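PDB 4ANN: ESSB from Staphylococcus aureus, which serves as a membrane component of the type VII (Ess) secretion system, where it is probably required for secretion of EsxA and EsxB. Local coordinates for residues I24-I29 / D57-H62; H35-L40 / R123-V128; T70-I75 / L105-L110; Y101-A106 / P118-R123. All blocks are in the same frame, centred on the assembly; numbering follows the deposited sequence. Where two conformers were deposited one is given.

Contact 1: residues I24-I29 / D57-H62; sequences IPKSSI and DSFQIH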
loop_
_atom_site.group_PDB
_atom_site.type_symbol
_atom_site.label_atom_id
_atom_site.label_comp_id
_atom_site.label_asym_id
_atom_site.label_seq_id
_atom_site.Cartn_x
_atom_site.Cartn_y
_atom_site.Cartn_z
ATOM N N ILE A 24 -8.479 7.993 15.801
ATOM C CA ILE A 24 -7.489 7.386 16.719
ATOM C C ILE A 24 -7.867 7.743 18.130
ATOM O O ILE A 24 -7.804 8.915 18.503
ATOM C CB ILE A 24 -6.064 7.902 16.412
ATOM C CG1 ILE A 24 -5.671 7.579 14.954
ATOM C CG2 ILE A 24 -5.057 7.370 17.457
ATOM C CD1 ILE A 24 -4.441 8.282 14.496
ATOM N N PRO A 25 -8.278 6.784 18.961
ATOM C CA PRO A 25 -8.630 7.159 20.375
ATOM C C PRO A 25 -7.403 7.640 21.095
ATOM O O PRO A 25 -6.306 7.073 20.998
ATOM C CB PRO A 25 -9.157 5.850 20.955
ATOM C CG PRO A 25 -9.485 5.005 19.796
ATOM C CD PRO A 25 -8.518 5.344 18.658
ATOM N N LYS A 26 -7.547 8.677 21.919
ATOM C CA LYS A 26 -6.384 9.178 22.654
ATOM C C LYS A 26 -5.780 8.159 23.646
ATOM O O LYS A 26 -4.574 8.141 23.863
ATOM C CB LYS A 26 -6.797 10.426 23.385
ATOM C CG LYS A 26 -6.777 11.640 22.480
ATOM C CD LYS A 26 -7.212 12.873 23.240
ATOM C CE LYS A 26 -7.137 14.126 22.368
ATOM N NZ LYS A 26 -7.547 15.331 23.103
ATOM N N SER A 27 -6.609 7.347 24.263
ATOM C CA SER A 27 -6.011 6.422 25.225
ATOM C C SER A 27 -5.170 5.399 24.537
ATOM O O SER A 27 -4.391 4.740 25.199
ATOM C CB SER A 27 -7.127 5.728 25.999
ATOM O OG SER A 27 -8.000 5.025 25.117
ATOM N N SER A 28 -5.261 5.236 23.219
ATOM C CA SER A 28 -4.398 4.290 22.495
ATOM C C SER A 28 -2.985 4.835 22.364
ATOM O O SER A 28 -2.099 4.026 22.014
ATOM C CB SER A 28 -4.991 3.911 21.147
ATOM O OG SER A 28 -4.857 4.912 20.144
ATOM N N ILE A 29 -2.768 6.127 22.593
ATOM C CA ILE A 29 -1.507 6.843 22.390
ATOM C C ILE A 29 -0.929 7.142 23.778
ATOM O O ILE A 29 -1.665 7.725 24.602
ATOM C CB ILE A 29 -1.686 8.157 21.597
ATOM C CG1 ILE A 29 -2.464 7.928 20.272
ATOM C CG2 ILE A 29 -0.382 8.900 21.332
ATOM C CD1 ILE A 29 -1.658 6.939 19.409
ATOM N N ASP A 57 -11.594 13.319 22.994
ATOM C CA ASP A 57 -11.068 12.003 23.382
ATOM C C ASP A 57 -10.425 11.238 22.217
ATOM O O ASP A 57 -10.096 10.060 22.357
ATOM C CB ASP A 57 -12.135 11.172 24.066
ATOM C CG ASP A 57 -12.546 11.683 25.418
ATOM O OD1 ASP A 57 -11.949 12.606 26.007
ATOM O OD2 ASP A 57 -13.580 11.099 25.919
ATOM N N SER A 58 -10.223 11.886 21.054
ATOM C CA SER A 58 -9.652 11.223 19.909
ATOM C C SER A 58 -8.928 12.269 19.059
ATOM O O SER A 58 -9.135 13.470 19.198
ATOM C CB SER A 58 -10.683 10.485 19.074
ATOM O OG SER A 58 -11.532 11.412 18.412
ATOM N N PHE A 59 -8.123 11.752 18.126
ATOM C CA PHE A 59 -7.612 12.462 17.017
ATOM C C PHE A 59 -8.325 11.965 15.775
ATOM O O PHE A 59 -8.682 10.756 15.672
ATOM C CB PHE A 59 -6.126 12.238 16.824
ATOM C CG PHE A 59 -5.242 12.721 17.955
ATOM C CD1 PHE A 59 -4.828 14.039 18.011
ATOM C CD2 PHE A 59 -4.842 11.886 18.986
ATOM C CE1 PHE A 59 -4.046 14.545 19.013
ATOM C CE2 PHE A 59 -4.063 12.369 20.001
ATOM C CZ PHE A 59 -3.661 13.685 20.036
ATOM N N GLN A 60 -8.567 12.838 14.806
ATOM C CA GLN A 60 -9.111 12.407 13.516
ATOM C C GLN A 60 -8.168 12.888 12.417
ATOM O O GLN A 60 -7.524 13.938 12.476
ATOM C CB GLN A 60 -10.551 12.886 13.312
ATOM C CG GLN A 60 -11.546 12.127 14.150
ATOM C CD GLN A 60 -12.997 12.568 13.999
ATOM O OE1 GLN A 60 -13.263 13.525 13.317
ATOM N NE2 GLN A 60 -13.894 11.814 14.605
ATOM N N ILE A 61 -8.067 12.066 11.384
ATOM C CA ILE A 61 -7.328 12.341 10.169
ATOM C C ILE A 61 -8.287 12.373 8.978
ATOM O O ILE A 61 -9.120 11.502 8.806
ATOM C CB ILE A 61 -6.224 11.298 9.883
ATOM C CG1 ILE A 61 -5.022 11.453 10.837
ATOM C CG2 ILE A 61 -5.815 11.301 8.434
ATOM C CD1 ILE A 61 -4.063 12.582 10.529
ATOM N N HIS A 62 -8.171 13.404 8.148
ATOM C CA HIS A 62 -8.855 13.436 6.849
ATOM C C HIS A 62 -7.773 13.430 5.782
ATOM O O HIS A 62 -6.740 14.083 5.880
ATOM C CB HIS A 62 -9.739 14.648 6.685
ATOM C CG HIS A 62 -10.951 14.628 7.561
ATOM N ND1 HIS A 62 -10.955 14.861 8.907
ATOM C CD2 HIS A 62 -12.220 14.329 7.231
ATOM C CE1 HIS A 62 -12.185 14.741 9.385
ATOM N NE2 HIS A 62 -12.961 14.430 8.355
HETATM O O HOH W 1 -9.417 7.861 24.434
#

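Contact 2: residues H35-L40 / R123-V128; sequences HLMYLL and RGLQNV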
loop_
_atom_site.group_PDB
_atom_site.type_symbol
_atom_site.label_atom_id
_atom_site.label_comp_id
_atom_site.label_asym_id
_atom_site.label_seq_id
_atom_site.Cartn_x
_atom_site.Cartn_y
_atom_site.Cartn_z
ATOM N N HIS A 35 2.506 14.632 21.184
ATOM C CA HIS A 35 3.182 15.694 20.462
ATOM C C HIS A 35 3.834 15.164 19.208
ATOM O O HIS A 35 4.498 15.857 18.453
ATOM C CB HIS A 35 4.306 16.362 21.274
ATOM C CG HIS A 35 5.477 15.425 21.369
ATOM N ND1 HIS A 35 6.626 15.520 20.651
ATOM C CD2 HIS A 35 5.601 14.322 22.152
ATOM C CE1 HIS A 35 7.420 14.531 20.997
ATOM N NE2 HIS A 35 6.835 13.775 21.901
ATOM N N LEU A 36 3.659 13.879 18.930
ATOM C CA LEU A 36 4.130 13.367 17.662
ATOM C C LEU A 36 3.018 13.219 16.660
ATOM O O LEU A 36 3.287 12.906 15.507
ATOM C CB LEU A 36 4.803 12.014 17.908
ATOM C CG LEU A 36 6.024 12.152 18.803
ATOM C CD1 LEU A 36 6.490 10.793 19.252
ATOM C CD2 LEU A 36 7.144 12.908 18.044
ATOM N N MET A 37 1.748 13.410 17.097
ATOM C CA MET A 37 0.643 13.117 16.156
ATOM C C MET A 37 0.683 14.044 14.946
ATOM O O MET A 37 0.184 13.708 13.869
ATOM C CB MET A 37 -0.673 13.142 16.919
ATOM C CG MET A 37 -0.840 12.030 17.942
ATOM S SD MET A 37 -1.099 10.360 17.284
ATOM C CE MET A 37 0.545 9.716 17.370
ATOM N N TYR A 38 1.277 15.222 15.072
ATOM C CA TYR A 38 1.423 16.152 13.940
ATOM C C TYR A 38 2.172 15.478 12.791
ATOM O O TYR A 38 2.016 15.868 11.639
ATOM C CB TYR A 38 2.146 17.441 14.395
ATOM C CG TYR A 38 3.647 17.327 14.396
ATOM C CD1 TYR A 38 4.264 16.742 15.510
ATOM C CD2 TYR A 38 4.458 17.764 13.334
ATOM C CE1 TYR A 38 5.634 16.570 15.599
ATOM C CE2 TYR A 38 5.831 17.608 13.400
ATOM C CZ TYR A 38 6.378 17.024 14.524
ATOM O OH TYR A 38 7.744 16.904 14.551
ATOM N N LEU A 39 3.017 14.469 13.066
ATOM C CA LEU A 39 3.736 13.779 11.961
ATOM C C LEU A 39 2.757 13.137 11.028
ATOM O O LEU A 39 3.112 12.878 9.828
ATOM C CB LEU A 39 4.704 12.753 12.509
ATOM C CG LEU A 39 5.867 13.360 13.307
ATOM C CD1 LEU A 39 6.730 12.273 13.932
ATOM C CD2 LEU A 39 6.700 14.331 12.492
ATOM N N LEU A 40 1.549 12.789 11.474
ATOM C CA LEU A 40 0.591 12.126 10.595
ATOM C C LEU A 40 0.028 13.089 9.573
ATOM O O LEU A 40 -0.606 12.610 8.602
ATOM C CB LEU A 40 -0.511 11.522 11.429
ATOM C CG LEU A 40 -0.092 10.435 12.395
ATOM C CD1 LEU A 40 -1.281 9.858 13.175
ATOM C CD2 LEU A 40 0.632 9.300 11.659
ATOM N N ARG A 123 -1.177 6.039 7.602
ATOM C CA ARG A 123 0.168 6.045 8.150
ATOM C C ARG A 123 0.168 5.644 9.631
ATOM O O ARG A 123 -0.605 6.187 10.391
ATOM C CB ARG A 123 0.816 7.388 8.207
ATOM C CG ARG A 123 0.541 8.272 7.112
ATOM C CD ARG A 123 1.320 9.576 7.147
ATOM N NE ARG A 123 0.911 10.507 6.177
ATOM C CZ ARG A 123 1.412 11.713 6.002
ATOM N NH1 ARG A 123 2.389 12.156 6.775
ATOM N NH2 ARG A 123 0.935 12.509 5.055
ATOM N N GLY A 124 1.033 4.727 9.987
ATOM C CA GLY A 124 1.380 4.574 11.396
ATOM C C GLY A 124 2.694 5.216 11.695
ATOM O O GLY A 124 3.373 5.791 10.815
ATOM N N LEU A 125 3.094 5.125 12.969
ATOM C CA LEU A 125 4.361 5.631 13.446
ATOM C C LEU A 125 4.986 4.584 14.314
ATOM O O LEU A 125 4.321 4.150 15.254
ATOM C CB LEU A 125 4.189 6.872 14.261
ATOM C CG LEU A 125 3.816 8.112 13.523
ATOM C CD1 LEU A 125 3.419 9.150 14.576
ATOM C CD2 LEU A 125 4.991 8.593 12.645
ATOM N N GLN A 126 6.226 4.256 13.988
ATOM C CA GLN A 126 6.898 3.192 14.723
ATOM C C GLN A 126 6.857 3.439 16.203
ATOM O O GLN A 126 7.167 4.534 16.659
ATOM C CB GLN A 126 8.340 3.072 14.229
ATOM C CG GLN A 126 8.252 2.716 12.729
ATOM C CD GLN A 126 8.727 1.268 12.642
ATOM O OE1 GLN A 126 8.106 0.385 13.230
ATOM N NE2 GLN A 126 9.849 1.167 11.928
ATOM N N ASN A 127 6.430 2.413 16.939
ATOM C CA ASN A 127 6.523 2.427 18.387
ATOM C C ASN A 127 5.530 3.431 18.956
ATOM O O ASN A 127 5.608 3.614 20.169
ATOM C CB ASN A 127 7.917 2.788 18.919
ATOM C CG ASN A 127 9.015 1.905 18.400
ATOM O OD1 ASN A 127 10.114 2.316 17.999
ATOM N ND2 ASN A 127 8.755 0.601 18.415
ATOM N N VAL A 128 4.639 3.970 18.130
ATOM C CA VAL A 128 3.749 5.031 18.582
ATOM C C VAL A 128 2.276 4.795 18.298
ATOM O O VAL A 128 1.460 4.949 19.179
ATOM C CB VAL A 128 4.201 6.366 17.971
ATOM C CG1 VAL A 128 3.185 7.421 18.274
ATOM C CG2 VAL A 128 5.551 6.748 18.518
#

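Contact 3: residues T70-I75 / L105-L110; sequences TPFDNI and LAPDEL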
loop_
_atom_site.group_PDB
_atom_site.type_symbol
_atom_site.label_atom_id
_atom_site.label_comp_id
_atom_site.label_asym_id
_atom_site.label_seq_id
_atom_site.Cartn_x
_atom_site.Cartn_y
_atom_site.Cartn_z
ATOM N N THR A 70 -3.851 8.786 -8.593
ATOM C CA THR A 70 -4.604 7.767 -9.312
ATOM C C THR A 70 -4.729 6.531 -8.472
ATOM O O THR A 70 -3.723 5.930 -8.098
ATOM C CB THR A 70 -3.865 7.439 -10.628
ATOM O OG1 THR A 70 -3.844 8.599 -11.451
ATOM C CG2 THR A 70 -4.493 6.315 -11.395
ATOM N N PRO A 71 -5.935 6.083 -8.122
ATOM C CA PRO A 71 -6.061 4.836 -7.347
ATOM C C PRO A 71 -5.485 3.646 -8.069
ATOM O O PRO A 71 -5.590 3.540 -9.311
ATOM C CB PRO A 71 -7.585 4.666 -7.192
ATOM C CG PRO A 71 -8.108 6.050 -7.387
ATOM C CD PRO A 71 -7.242 6.705 -8.400
ATOM N N PHE A 72 -4.967 2.688 -7.323
ATOM C CA PHE A 72 -4.438 1.442 -7.893
ATOM C C PHE A 72 -5.397 0.813 -8.904
ATOM O O PHE A 72 -4.975 0.355 -9.943
ATOM C CB PHE A 72 -4.090 0.467 -6.775
ATOM C CG PHE A 72 -3.902 -0.952 -7.262
ATOM C CD1 PHE A 72 -2.710 -1.350 -7.863
ATOM C CD2 PHE A 72 -4.930 -1.865 -7.178
ATOM C CE1 PHE A 72 -2.569 -2.638 -8.379
ATOM C CE2 PHE A 72 -4.776 -3.155 -7.704
ATOM C CZ PHE A 72 -3.612 -3.523 -8.292
ATOM N N ASP A 73 -6.674 0.695 -8.543
ATOM C CA ASP A 73 -7.562 -0.059 -9.403
ATOM C C ASP A 73 -7.708 0.527 -10.793
ATOM O O ASP A 73 -8.160 -0.172 -11.711
ATOM C CB ASP A 73 -8.955 -0.188 -8.783
ATOM C CG ASP A 73 -9.037 -1.178 -7.641
ATOM O OD1 ASP A 73 -8.188 -2.035 -7.477
ATOM O OD2 ASP A 73 -10.093 -1.031 -6.940
ATOM N N ASN A 74 -7.334 1.802 -10.971
ATOM C CA ASN A 74 -7.402 2.399 -12.316
ATOM C C ASN A 74 -6.416 1.795 -13.281
ATOM O O ASN A 74 -6.567 1.938 -14.497
ATOM C CB ASN A 74 -7.127 3.927 -12.199
ATOM C CG ASN A 74 -8.249 4.671 -11.567
ATOM O OD1 ASN A 74 -9.016 4.138 -10.711
ATOM N ND2 ASN A 74 -8.334 5.937 -11.938
ATOM N N ILE A 75 -5.356 1.129 -12.812
ATOM C CA ILE A 75 -4.333 0.627 -13.714
ATOM C C ILE A 75 -4.753 -0.664 -14.438
ATOM O O ILE A 75 -4.084 -1.100 -15.348
ATOM C CB ILE A 75 -2.969 0.409 -13.032
ATOM C CG1 ILE A 75 -2.849 -0.843 -12.209
ATOM C CG2 ILE A 75 -2.555 1.657 -12.239
ATOM C CD1 ILE A 75 -1.417 -1.130 -11.741
ATOM N N LEU A 105 -0.088 -2.134 2.446
ATOM C CA LEU A 105 -0.087 -2.384 0.997
ATOM C C LEU A 105 -1.390 -3.046 0.620
ATOM O O LEU A 105 -1.628 -4.235 0.948
ATOM C CB LEU A 105 1.091 -3.219 0.567
ATOM C CG LEU A 105 1.241 -3.365 -0.928
ATOM C CD1 LEU A 105 1.531 -2.031 -1.586
ATOM C CD2 LEU A 105 2.325 -4.377 -1.281
ATOM N N ALA A 106 -2.299 -2.351 -0.065
ATOM C CA ALA A 106 -3.604 -2.875 -0.449
ATOM C C ALA A 106 -4.234 -1.960 -1.471
ATOM O O ALA A 106 -3.859 -0.772 -1.549
ATOM C CB ALA A 106 -4.557 -2.948 0.761
ATOM N N PRO A 107 -5.196 -2.435 -2.242
ATOM C CA PRO A 107 -5.801 -1.576 -3.302
ATOM C C PRO A 107 -6.330 -0.259 -2.791
ATOM O O PRO A 107 -6.107 0.783 -3.425
ATOM C CB PRO A 107 -6.880 -2.468 -3.892
ATOM C CG PRO A 107 -6.357 -3.874 -3.691
ATOM C CD PRO A 107 -5.676 -3.825 -2.358
ATOM N N ASP A 108 -7.026 -0.274 -1.667
ATOM C CA ASP A 108 -7.646 0.952 -1.155
ATOM C C ASP A 108 -6.667 1.833 -0.405
ATOM O O ASP A 108 -7.038 2.902 0.103
ATOM C CB ASP A 108 -8.848 0.630 -0.267
ATOM C CG ASP A 108 -8.548 -0.179 0.961
ATOM O OD1 ASP A 108 -7.468 -0.754 1.142
ATOM O OD2 ASP A 108 -9.494 -0.299 1.777
ATOM N N GLU A 109 -5.413 1.428 -0.294
ATOM C CA GLU A 109 -4.337 2.095 0.369
ATOM C C GLU A 109 -3.282 2.631 -0.602
ATOM O O GLU A 109 -2.332 3.277 -0.131
ATOM C CB GLU A 109 -3.699 1.147 1.403
ATOM C CG GLU A 109 -4.573 0.879 2.584
ATOM C CD GLU A 109 -4.597 2.046 3.568
ATOM O OE1 GLU A 109 -3.752 2.943 3.438
ATOM O OE2 GLU A 109 -5.494 2.016 4.477
ATOM N N LEU A 110 -3.402 2.338 -1.865
ATOM C CA LEU A 110 -2.367 2.576 -2.831
ATOM C C LEU A 110 -2.884 3.490 -3.949
ATOM O O LEU A 110 -3.898 3.216 -4.590
ATOM C CB LEU A 110 -1.915 1.243 -3.447
ATOM C CG LEU A 110 -0.821 1.338 -4.496
ATOM C CD1 LEU A 110 0.443 1.967 -3.958
ATOM C CD2 LEU A 110 -0.512 -0.074 -5.029
HETATM O O HOH W 2 -7.849 1.230 -5.979
#

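Contact 4: residues Y101-A106 / P118-R123; sequences YTFVLA and PIAKTR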
loop_
_atom_site.group_PDB
_atom_site.type_symbol
_atom_site.label_atom_id
_atom_site.label_comp_id
_atom_site.label_asym_id
_atom_site.label_seq_id
_atom_site.Cartn_x
_atom_site.Cartn_y
_atom_site.Cartn_z
ATOM N N TYR A 101 7.472 6.241 9.765
ATOM C CA TYR A 101 6.178 5.882 9.273
ATOM C C TYR A 101 6.071 4.398 8.941
ATOM O O TYR A 101 7.023 3.726 8.620
ATOM C CB TYR A 101 5.790 6.670 8.024
ATOM C CG TYR A 101 5.667 8.162 8.215
ATOM C CD1 TYR A 101 4.696 8.733 9.044
ATOM C CD2 TYR A 101 6.542 9.013 7.547
ATOM C CE1 TYR A 101 4.594 10.086 9.193
ATOM C CE2 TYR A 101 6.425 10.385 7.694
ATOM C CZ TYR A 101 5.468 10.920 8.524
ATOM O OH TYR A 101 5.388 12.270 8.642
ATOM N N THR A 102 4.830 3.914 8.959
ATOM C CA THR A 102 4.424 2.598 8.516
ATOM C C THR A 102 3.263 2.797 7.552
ATOM O O THR A 102 2.622 3.851 7.512
ATOM C CB THR A 102 3.998 1.675 9.656
ATOM O OG1 THR A 102 2.826 2.286 10.259
ATOM C CG2 THR A 102 5.085 1.495 10.734
ATOM N N PHE A 103 2.998 1.727 6.767
ATOM C CA PHE A 103 1.956 1.795 5.747
ATOM C C PHE A 103 1.353 0.410 5.558
ATOM O O PHE A 103 1.911 -0.598 5.999
ATOM C CB PHE A 103 2.504 2.321 4.404
ATOM C CG PHE A 103 3.435 1.361 3.671
ATOM C CD1 PHE A 103 4.753 1.229 4.078
ATOM C CD2 PHE A 103 3.004 0.591 2.616
ATOM C CE1 PHE A 103 5.651 0.322 3.447
ATOM C CE2 PHE A 103 3.862 -0.316 1.970
ATOM C CZ PHE A 103 5.188 -0.427 2.403
ATOM N N VAL A 104 0.236 0.356 4.858
ATOM C CA VAL A 104 -0.462 -0.850 4.490
ATOM C C VAL A 104 -0.429 -0.975 2.970
ATOM O O VAL A 104 -0.759 -0.012 2.302
ATOM C CB VAL A 104 -1.924 -0.789 4.968
ATOM C CG1 VAL A 104 -2.715 -1.977 4.480
ATOM C CG2 VAL A 104 -1.957 -0.602 6.488
ATOM N N LEU A 105 -0.088 -2.134 2.446
ATOM C CA LEU A 105 -0.087 -2.384 0.997
ATOM C C LEU A 105 -1.390 -3.046 0.620
ATOM O O LEU A 105 -1.628 -4.235 0.948
ATOM C CB LEU A 105 1.091 -3.219 0.567
ATOM C CG LEU A 105 1.241 -3.365 -0.928
ATOM C CD1 LEU A 105 1.531 -2.031 -1.586
ATOM C CD2 LEU A 105 2.325 -4.377 -1.281
ATOM N N ALA A 106 -2.299 -2.351 -0.065
ATOM C CA ALA A 106 -3.604 -2.875 -0.449
ATOM C C ALA A 106 -4.234 -1.960 -1.471
ATOM O O ALA A 106 -3.859 -0.772 -1.549
ATOM C CB ALA A 106 -4.557 -2.948 0.761
ATOM N N PRO A 118 4.350 5.231 -6.404
ATOM C CA PRO A 118 3.322 4.832 -5.438
ATOM C C PRO A 118 3.312 5.755 -4.227
ATOM O O PRO A 118 4.328 6.231 -3.725
ATOM C CB PRO A 118 3.772 3.447 -5.042
ATOM C CG PRO A 118 5.289 3.506 -5.117
ATOM C CD PRO A 118 5.505 4.336 -6.374
ATOM N N ILE A 119 2.093 5.894 -3.723
ATOM C CA ILE A 119 1.741 6.720 -2.580
ATOM C C ILE A 119 0.759 5.962 -1.697
ATOM O O ILE A 119 -0.246 5.408 -2.186
ATOM C CB ILE A 119 1.093 8.028 -3.112
ATOM C CG1 ILE A 119 1.959 8.770 -4.144
ATOM C CG2 ILE A 119 0.685 8.936 -1.989
ATOM C CD1 ILE A 119 3.237 9.300 -3.500
ATOM N N ALA A 120 1.023 5.904 -0.378
ATOM C CA ALA A 120 0.114 5.180 0.511
ATOM C C ALA A 120 -0.793 6.146 1.233
ATOM O O ALA A 120 -0.538 7.357 1.336
ATOM C CB ALA A 120 0.902 4.342 1.505
ATOM N N LYS A 121 -1.865 5.644 1.795
ATOM C CA LYS A 121 -2.868 6.449 2.499
ATOM C C LYS A 121 -2.681 6.440 4.017
ATOM O O LYS A 121 -2.178 7.392 4.609
ATOM C CB LYS A 121 -4.269 6.010 2.057
ATOM C CG LYS A 121 -5.346 6.909 2.621
ATOM C CD LYS A 121 -6.722 6.386 2.209
ATOM C CE LYS A 121 -7.111 5.156 2.973
ATOM N NZ LYS A 121 -8.518 4.777 2.636
ATOM N N THR A 122 -3.065 5.367 4.689
ATOM C CA THR A 122 -2.961 5.279 6.130
ATOM C C THR A 122 -1.500 5.280 6.577
ATOM O O THR A 122 -0.686 4.555 5.995
ATOM C CB THR A 122 -3.634 3.989 6.608
ATOM O OG1 THR A 122 -5.012 4.025 6.145
ATOM C CG2 THR A 122 -3.692 3.919 8.120
ATOM N N ARG A 123 -1.177 6.039 7.602
ATOM C CA ARG A 123 0.168 6.045 8.150
ATOM C C ARG A 123 0.168 5.644 9.631
ATOM O O ARG A 123 -0.605 6.187 10.391
ATOM C CB ARG A 123 0.816 7.388 8.207
ATOM C CG ARG A 123 0.541 8.272 7.112
ATOM C CD ARG A 123 1.320 9.576 7.147
ATOM N NE ARG A 123 0.911 10.507 6.177
ATOM C CZ ARG A 123 1.412 11.713 6.002
ATOM N NH1 ARG A 123 2.389 12.156 6.775
ATOM N NH2 ARG A 123 0.935 12.509 5.055
HETATM O O HOH W 3 -0.978 2.776 3.962
#

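Contact 1: residues I24-I29 / D57-H62
With CG beside its backbone N (chi1 -82°) and the chain extended beyond, Lys26 runs its aliphatic length past Asp57 and Ser58, while Phe59, whose CG also stands beside its own N, raises its ring against the methylenes. Lys26 CG comes within 3.7 Å of Phe59 CE2, and Lys26 CE sits over one face of that ring, displaced toward the rim. The ammonium reaches past it. Lys26 NZ is 5.6 Å from the Phe59 centroid, at most a weak cation-pi attraction; its strong partner is Glu54, in a salt bridge, and it also donates hydrogen bonds to Leu55 O and Arg56 O. Strands 21-25 and 58-63 are antiparallel neighbours in a three-stranded sheet, with 58-63 in the middle. Ile24 and Phe59 make its hydrogen-bonded pair here, Ile24 N giving to Phe59 O at 2.8 Å and nearly straight (176°), Phe59 N returning to Ile24 O at 2.9 Å. Pro25 and Ser58 follow as a non-hydrogen-bonded pair, and the buried Ser58 N finds no partner. Where the first strand turns into the 3-10 segment 26-28, Lys26 N reaches Asp57 O at 2.9 Å. Ser28 N donates to Pro25 O at 3.1 Å.

Contact 2: residues H35-L40 / R123-V128
Leu40 and Arg123 form the tight end of a contact that packs the 3-10 segment that includes residues 38-40 against the short strand 124-125 and the loop after it. Leu40 O stands over the centre of the Arg123 guanidinium, 3.4 Å above its plane, so the carbonyl meets the cation through its face and leaves the N-H groups at the rim to other acceptors: Arg123 NH1 bonds to the carbonyl of Gln42 and NH2 to that of Ile48. The arginine gets there on a chain extended from CG to NE. Its two gripped nitrogens probably fix the rotation of the group.

Beside this polar end lies a buried apolar layer built round Leu125. Leu40 CD2 approaches Leu125 CG at 3.9 Å, the two side chains crossing at a slant, and the same Leu40 methyl touches Arg123 O at 3.6 Å. Leu39 adds its CB against Leu125 CD2 at 4.2 Å. Met37 belongs to the close packing too: in one of its two conformers, bends at chi2 and chi3 (-71° and 98°) bring Met37 CE to 3.6 Å from Val128 CG1. Behind the layer, strand 58-63 supplies Ile61 to Leu40 and Phe59 to Met37.

The slacker, more solvent-facing side is confined to two partly exposed residues. Arg100 also lies against Leu36 there, and Leu36 CD1 meets Val128 CG2 at 4.2 Å.

Contact 3: residues T70-I75 / L105-L110
The Phe72 ring is flanked obliquely by two apolar groups: Pro107 CB approaches Phe72 CD2 at 3.9 Å, and Leu110 CD2 approaches Phe72 CD1 at 3.8 Å. Phe72 and Pro107 run side by side in the same direction, whereas the leucine comes across the phenylalanine at a slant. The first bond of the Phe72 side chain points at segment 105-110, and a CG set opposite the backbone N (chi1 164°) lays the ring between Pro107 and Leu110, where it also touches Leu146 of helix 136-151. Leu110 touches the same helical residue, and Pro107 is backed by Phe157 of helix 157-162. The other flat group, the Asp73 carboxylate, brings OD1 to 3.8 Å from Pro107 CB in the conformer described, and it has a long, weak ion pair with Lys76.

Beside the rings the two chain segments begin to join as a sheet. Strand 70-71 is the outer, antiparallel neighbour of strand 110-112, and Thr70 bonds through its backbone to Phe112. The pairing frays at Phe72, where the chain enters a 3-10 segment: Phe72 N still donates to Leu110 O at 3.0 Å, but the bond is bent to 151° and its donor is tilted 30° from the carbonyl plane. One step on, a water replaces direct pairing, accepting from Asp73 N at 2.9 Å and donating to Pro107 O at 3.1 Å. The chemistry thus divides: apolar contact packs Phe72 against helix 136-151, while one direct and one water-mediated bond satisfy successive backbone N-H groups as the strand gives way to the 3-10 segment.

Contact 4: residues Y101-A106 / P118-R123
Tyr101 lies alongside the shaft of Arg123, both pointing the same way, its ring running beside Arg123 CB and CD and on to NH1. Tyr101 CE1 touches Arg123 CD at 3.9 Å and sits in the guanidinium plane at its edge, the ring and guanidinium planes being 87° apart. Tyr101 OH is at that edge too, 3.5 Å from Arg123 NH1. At 5.2 Å from Arg123 CZ to the Tyr101 ring centroid, any cation-pi attraction is weak. The phenol's bond goes to the carbonyl of Leu39.

Strand 101-102 pairs with 124-125, whereas strand 118-120 is an outer strand of a separate sheet; the contact joins the two sheets where the two strands diverge. Near the pairing end, Arg123 CA makes a C-H...O contact with Thr102 O at 3.4 Å. Farther along, Phe103 CB meets Ala120 CB at 3.9 Å. A chi1 of 70° then carries the Phe103 ring away from that strand, to Val96 and to Phe139 of helix 136-151. Where the backbones separate, a water accepts from Val104 N at 2.9 Å and appears to give a proton to Thr122 O at 2.7 Å. Direct strand pairing therefore gives way here to side-chain packing and a water bridge, and the polar ends of Tyr101 and Arg123 tie this junction to the 3-10 segment holding Leu39 and to neighbouring loops.

How the contacts relate
Contacts 1 and 2 interlock: their segments alternate along the chain, their centres are about 11 Å apart, and Ile24 and Ile29 of contact 1 pack on Leu40 and Val128 of contact 2. Contact 4 is nested inside the loop closed by contact 2, shares Arg123 with it, and is linked through the two-stranded sheet 101-102/124-125. Contact 3 lies about 10 Å from contact 4 between centres and is joined to it by a probable Glu109-Thr122 hydrogen bond, but its centre is about 25 Å from that of contact 1. The contacts run from the three-stranded sheet 21-25/58-63/50-54 towards helix 136-151 in this cytoplasmic segment. Separately, its family is grouped with protein kinases, which suggests a kinase-like fold.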